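Local coordinates for protein glutamate racemase (PDB 3OUT) that is a glutamate racemase of the Asp/Glu/hydantoin racemase family, modelled here with D-glutamic acid, at residues 105-119 against 132-146. Residues are numbered along the deposited sequence; the frame is centred on the assembly and turned at random.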
loop_
_atom_site.group_PDB
_atom_site.type_symbol
_atom_site.label_atom_id
_atom_site.label_comp_id
_atom_site.label_asym_id
_atom_site.label_seq_id
_atom_site.Cartn_x
_atom_site.Cartn_y
_atom_site.Cartn_z
ATOM N N VAL B 105 3.848 -29.326 11.596
ATOM C CA VAL B 105 4.648 -30.449 11.104
ATOM C C VAL B 105 5.100 -31.275 12.300
ATOM O O VAL B 105 5.083 -32.523 12.262
ATOM C CB VAL B 105 5.842 -29.948 10.287
ATOM C CG1 VAL B 105 6.855 -31.116 9.986
ATOM C CG2 VAL B 105 5.312 -29.315 9.000
ATOM N N SER B 106 5.504 -30.571 13.368
ATOM C CA SER B 106 6.009 -31.241 14.572
ATOM C C SER B 106 4.944 -32.171 15.210
ATOM O O SER B 106 5.278 -33.077 15.965
ATOM C CB SER B 106 6.542 -30.222 15.591
ATOM O OG SER B 106 5.500 -29.620 16.344
ATOM N N LEU B 107 3.683 -31.934 14.927
ATOM C CA LEU B 107 2.602 -32.736 15.489
ATOM C C LEU B 107 2.162 -33.931 14.667
ATOM O O LEU B 107 1.331 -34.707 15.152
ATOM C CB LEU B 107 1.399 -31.804 15.776
ATOM C CG LEU B 107 1.641 -30.709 16.835
ATOM C CD1 LEU B 107 0.481 -29.708 16.844
ATOM C CD2 LEU B 107 1.767 -31.282 18.229
ATOM N N VAL B 108 2.718 -34.143 13.473
ATOM C CA VAL B 108 2.282 -35.194 12.553
ATOM C C VAL B 108 3.429 -36.031 11.980
ATOM O O VAL B 108 3.179 -36.925 11.159
ATOM C CB VAL B 108 1.446 -34.640 11.382
ATOM C CG1 VAL B 108 0.218 -33.880 11.899
ATOM C CG2 VAL B 108 2.284 -33.738 10.444
ATOM N N ASP B 109 4.674 -35.711 12.344
ATOM C CA ASP B 109 5.796 -36.261 11.565
ATOM C C ASP B 109 6.137 -37.711 11.951
ATOM O O ASP B 109 7.061 -38.283 11.346
ATOM C CB ASP B 109 7.020 -35.329 11.552
ATOM C CG ASP B 109 7.561 -35.037 12.927
ATOM O OD1 ASP B 109 7.115 -35.657 13.931
ATOM O OD2 ASP B 109 8.456 -34.162 13.019
ATOM N N ASN B 110 5.370 -38.301 12.878
ATOM C CA ASN B 110 5.393 -39.759 13.094
ATOM C C ASN B 110 4.213 -40.545 12.520
ATOM O O ASN B 110 4.116 -41.755 12.730
ATOM C CB ASN B 110 5.583 -40.073 14.573
ATOM C CG ASN B 110 6.964 -39.633 15.074
ATOM O OD1 ASN B 110 7.993 -39.952 14.456
ATOM N ND2 ASN B 110 6.988 -38.865 16.166
ATOM N N LEU B 111 3.346 -39.894 11.748
ATOM C CA LEU B 111 2.241 -40.571 11.121
ATOM C C LEU B 111 2.648 -41.084 9.756
ATOM O O LEU B 111 3.677 -40.685 9.245
ATOM C CB LEU B 111 1.054 -39.608 11.012
ATOM C CG LEU B 111 0.602 -39.096 12.378
ATOM C CD1 LEU B 111 -0.549 -38.097 12.190
ATOM C CD2 LEU B 111 0.181 -40.225 13.338
ATOM N N ASN B 112 1.833 -41.947 9.177
ATOM C CA ASN B 112 2.044 -42.480 7.848
ATOM C C ASN B 112 1.252 -41.749 6.760
ATOM O O ASN B 112 1.713 -41.621 5.623
ATOM C CB ASN B 112 1.605 -43.940 7.840
ATOM C CG ASN B 112 2.255 -44.725 8.942
ATOM O OD1 ASN B 112 1.570 -45.275 9.822
ATOM N ND2 ASN B 112 3.572 -44.755 8.930
ATOM N N THR B 113 0.063 -41.258 7.130
ATOM C CA THR B 113 -0.868 -40.655 6.174
ATOM C C THR B 113 -1.538 -39.433 6.827
ATOM O O THR B 113 -2.142 -39.552 7.886
ATOM C CB THR B 113 -1.928 -41.688 5.769
ATOM O OG1 THR B 113 -1.267 -42.888 5.309
ATOM C CG2 THR B 113 -2.765 -41.134 4.676
ATOM N N VAL B 114 -1.333 -38.245 6.228
ATOM C CA VAL B 114 -1.768 -36.966 6.828
ATOM C C VAL B 114 -2.567 -36.181 5.792
ATOM O O VAL B 114 -2.203 -36.144 4.615
ATOM C CB VAL B 114 -0.528 -36.127 7.252
ATOM C CG1 VAL B 114 -0.952 -34.740 7.872
ATOM C CG2 VAL B 114 0.271 -36.896 8.284
ATOM N N GLY B 115 -3.676 -35.582 6.227
ATOM C CA GLY B 115 -4.396 -34.620 5.435
ATOM C C GLY B 115 -4.109 -33.207 5.901
ATOM O O GLY B 115 -3.845 -32.968 7.066
ATOM N N VAL B 116 -4.189 -32.275 4.960
ATOM C CA VAL B 116 -4.038 -30.823 5.234
ATOM C C VAL B 116 -5.128 -30.039 4.514
ATOM O O VAL B 116 -5.361 -30.220 3.319
ATOM C CB VAL B 116 -2.683 -30.314 4.737
ATOM C CG1 VAL B 116 -2.459 -28.839 5.137
ATOM C CG2 VAL B 116 -1.569 -31.140 5.364
ATOM N N ILE B 117 -5.742 -29.120 5.247
ATOM C CA ILE B 117 -6.639 -28.121 4.644
ATOM C C ILE B 117 -6.095 -26.759 4.999
ATOM O O ILE B 117 -5.598 -26.551 6.116
ATOM C CB ILE B 117 -8.130 -28.229 5.079
ATOM C CG1 ILE B 117 -8.298 -28.324 6.609
ATOM C CG2 ILE B 117 -8.775 -29.450 4.371
ATOM C CD1 ILE B 117 -9.738 -28.210 7.151
ATOM N N ALA B 118 -6.232 -25.817 4.062
ATOM C CA ALA B 118 -5.689 -24.480 4.249
ATOM C C ALA B 118 -6.203 -23.565 3.167
ATOM O O ALA B 118 -6.931 -23.996 2.278
ATOM C CB ALA B 118 -4.095 -24.525 4.241
ATOM N N THR B 119 -5.761 -22.321 3.202
ATOM C CA THR B 119 -6.133 -21.382 2.141
ATOM C C THR B 119 -5.592 -21.822 0.783
ATOM O O THR B 119 -4.618 -22.586 0.686
ATOM C CB THR B 119 -5.605 -19.970 2.387
ATOM O OG1 THR B 119 -4.165 -20.007 2.362
ATOM C CG2 THR B 119 -6.094 -19.340 3.699
ATOM N N ILE B 132 6.625 -31.390 5.661
ATOM C CA ILE B 132 6.400 -32.726 6.216
ATOM C C ILE B 132 7.404 -33.671 5.593
ATOM O O ILE B 132 8.031 -34.463 6.290
ATOM C CB ILE B 132 4.951 -33.206 5.999
ATOM C CG1 ILE B 132 3.988 -32.362 6.835
ATOM C CG2 ILE B 132 4.793 -34.709 6.345
ATOM C CD1 ILE B 132 2.503 -32.494 6.452
ATOM N N HIS B 133 7.578 -33.567 4.274
ATOM C CA HIS B 133 8.530 -34.432 3.562
ATOM C C HIS B 133 10.009 -34.193 3.890
ATOM O O HIS B 133 10.824 -35.140 3.772
ATOM C CB HIS B 133 8.273 -34.376 2.061
ATOM C CG HIS B 133 6.996 -35.046 1.644
ATOM N ND1 HIS B 133 6.264 -34.630 0.545
ATOM C CD2 HIS B 133 6.313 -36.082 2.181
ATOM C CE1 HIS B 133 5.173 -35.380 0.442
ATOM N NE2 HIS B 133 5.196 -36.284 1.417
ATOM N N LYS B 134 10.342 -32.998 4.364
ATOM C CA LYS B 134 11.677 -32.725 4.909
ATOM C C LYS B 134 11.986 -33.546 6.151
ATOM O O LYS B 134 13.140 -33.880 6.384
ATOM C CB LYS B 134 11.875 -31.241 5.234
ATOM C CG LYS B 134 12.063 -30.394 4.000
ATOM C CD LYS B 134 12.338 -28.937 4.383
ATOM C CE LYS B 134 12.411 -28.033 3.141
ATOM N NZ LYS B 134 13.517 -28.450 2.264
ATOM N N LYS B 135 10.958 -33.860 6.949
ATOM C CA LYS B 135 11.091 -34.765 8.102
ATOM C C LYS B 135 11.083 -36.205 7.653
ATOM O O LYS B 135 11.916 -37.017 8.109
ATOM C CB LYS B 135 9.938 -34.546 9.092
ATOM C CG LYS B 135 9.938 -33.172 9.749
ATOM C CD LYS B 135 11.071 -32.939 10.722
ATOM C CE LYS B 135 10.865 -31.648 11.493
ATOM N NZ LYS B 135 11.747 -31.535 12.705
ATOM N N ASN B 136 10.151 -36.563 6.765
ATOM C CA ASN B 136 10.090 -37.916 6.230
ATOM C C ASN B 136 9.394 -37.937 4.883
ATOM O O ASN B 136 8.195 -37.746 4.826
ATOM C CB ASN B 136 9.359 -38.811 7.209
ATOM C CG ASN B 136 9.338 -40.293 6.788
ATOM O OD1 ASN B 136 9.615 -40.686 5.648
ATOM N ND2 ASN B 136 8.914 -41.111 7.732
ATOM N N PRO B 137 10.135 -38.239 3.812
ATOM C CA PRO B 137 9.605 -38.129 2.461
ATOM C C PRO B 137 8.598 -39.207 2.132
ATOM O O PRO B 137 7.899 -39.102 1.148
ATOM C CB PRO B 137 10.861 -38.229 1.580
ATOM C CG PRO B 137 11.866 -38.967 2.474
ATOM C CD PRO B 137 11.567 -38.602 3.828
ATOM N N ASN B 138 8.479 -40.220 2.984
ATOM C CA ASN B 138 7.539 -41.290 2.712
ATOM C C ASN B 138 6.187 -41.163 3.395
ATOM O O ASN B 138 5.317 -42.010 3.180
ATOM C CB ASN B 138 8.205 -42.621 3.010
ATOM C CG ASN B 138 9.255 -42.945 1.962
ATOM O OD1 ASN B 138 8.999 -42.871 0.742
ATOM N ND2 ASN B 138 10.436 -43.242 2.414
ATOM N N ILE B 139 5.990 -40.081 4.156
ATOM C CA ILE B 139 4.663 -39.747 4.684
ATOM C C ILE B 139 3.783 -39.349 3.496
ATOM O O ILE B 139 4.176 -38.537 2.627
ATOM C CB ILE B 139 4.711 -38.634 5.749
ATOM C CG1 ILE B 139 5.517 -39.076 6.972
ATOM C CG2 ILE B 139 3.287 -38.234 6.134
ATOM C CD1 ILE B 139 5.761 -38.002 8.000
ATOM N N GLU B 140 2.591 -39.922 3.448
ATOM C CA GLU B 140 1.621 -39.633 2.408
ATOM C C GLU B 140 0.887 -38.394 2.857
ATOM O O GLU B 140 0.288 -38.396 3.936
ATOM C CB GLU B 140 0.618 -40.794 2.263
ATOM C CG GLU B 140 1.244 -42.031 1.751
ATOM C CD GLU B 140 0.309 -43.218 1.763
ATOM O OE1 GLU B 140 -0.663 -43.264 2.560
ATOM O OE2 GLU B 140 0.570 -44.129 0.974
ATOM N N VAL B 141 0.954 -37.341 2.044
ATOM C CA VAL B 141 0.283 -36.057 2.352
ATOM C C VAL B 141 -0.775 -35.713 1.300
ATOM O O VAL B 141 -0.472 -35.639 0.118
ATOM C CB VAL B 141 1.287 -34.907 2.470
ATOM C CG1 VAL B 141 0.548 -33.585 2.862
ATOM C CG2 VAL B 141 2.387 -35.222 3.482
ATOM N N TYR B 142 -2.022 -35.597 1.754
ATOM C CA TYR B 142 -3.152 -35.210 0.912
ATOM C C TYR B 142 -3.602 -33.796 1.313
ATOM O O TYR B 142 -3.867 -33.528 2.482
ATOM C CB TYR B 142 -4.298 -36.174 1.127
ATOM C CG TYR B 142 -4.005 -37.562 0.606
ATOM C CD1 TYR B 142 -4.106 -37.857 -0.757
ATOM C CD2 TYR B 142 -3.642 -38.552 1.478
ATOM C CE1 TYR B 142 -3.856 -39.151 -1.224
ATOM C CE2 TYR B 142 -3.380 -39.842 1.035
ATOM C CZ TYR B 142 -3.490 -40.133 -0.305
ATOM O OH TYR B 142 -3.244 -41.436 -0.692
ATOM N N SER B 143 -3.646 -32.909 0.336
ATOM C CA SER B 143 -3.927 -31.508 0.601
ATOM C C SER B 143 -5.113 -31.035 -0.213
ATOM O O SER B 143 -5.249 -31.399 -1.399
ATOM C CB SER B 143 -2.710 -30.679 0.223
ATOM O OG SER B 143 -1.554 -31.020 0.977
ATOM N N ASN B 144 -5.959 -30.207 0.399
ATOM C CA ASN B 144 -7.099 -29.622 -0.315
ATOM C C ASN B 144 -7.374 -28.200 0.179
ATOM O O ASN B 144 -7.544 -28.006 1.356
ATOM C CB ASN B 144 -8.355 -30.482 -0.153
ATOM C CG ASN B 144 -9.367 -30.285 -1.285
ATOM O OD1 ASN B 144 -8.984 -30.108 -2.444
ATOM N ND2 ASN B 144 -10.666 -30.351 -0.949
ATOM N N PRO B 145 -7.465 -27.214 -0.753
ATOM C CA PRO B 145 -7.829 -25.860 -0.319
ATOM C C PRO B 145 -9.309 -25.758 0.102
ATOM O O PRO B 145 -10.152 -26.502 -0.401
ATOM C CB PRO B 145 -7.529 -25.009 -1.553
ATOM C CG PRO B 145 -7.624 -25.878 -2.662
ATOM C CD PRO B 145 -7.275 -27.276 -2.205
ATOM N N CYS B 146 -9.619 -24.861 1.044
ATOM C CA CYS B 146 -10.995 -24.642 1.483
ATOM C C CYS B 146 -11.316 -23.167 1.339
ATOM O O CYS B 146 -11.554 -22.471 2.331
ATOM C CB CYS B 146 -11.185 -25.069 2.923
ATOM S SG CYS B 146 -10.903 -26.863 3.235
HETATM O O HOH W 1 3.595 -43.644 4.523
#
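Val-114 and Tyr-142 are joined by a backbone bond in the parallel pairing of strands 113-118 and 140-145, whose segment axes approach to 4.7 Å at 19°. Val-114 N donates to Glu-140 O (2.8 Å) and Val-114 O accepts from Tyr-142 N (2.9 Å), so one residue bonds to both flanks of Val-141, the hallmark of parallel register. Val-116 repeats the pattern with Tyr-142 O and Asn-144 N; the run then breaks, Ala-118 N standing 3.7 Å from Asn-144 O, which is buried without a partner, before Cys-146 N bonds Ala-118 O.

Among polar side chains, Thr-113 OG1 donates to Glu-140 OE1 (2.8 Å), meeting it on the anti side, 29° out of the carboxylate plane; the Glu-140 chain, extended beyond CG, carries the carboxylate there. A water donates to both Asn-112 O and Asn-138 O, bridging the loops before the strands.

Apolar contacts fall on both faces. Val-114 CG2 meets Ile-139 CG2 at 3.9 Å. Thr-113 CG2 touches the Tyr-142 ring at its edge, 3.9 Å from CE2. Between the helix ends, Val-105 CG1 packs on Lys-135 CG (3.7 Å).

Strand 140-145 is outermost in its four-stranded parallel sheet; strand 113-118 pairs on its other side with 181-184. Helices 120-125 and 127-135 cover the Val-116 face and connect the two strands in a beta-alpha-beta crossover. Thr-119, at the N-cap of helix 120-125 and hydrogen-bonded through OG1 to Thr-79, touches D-glutamic acid.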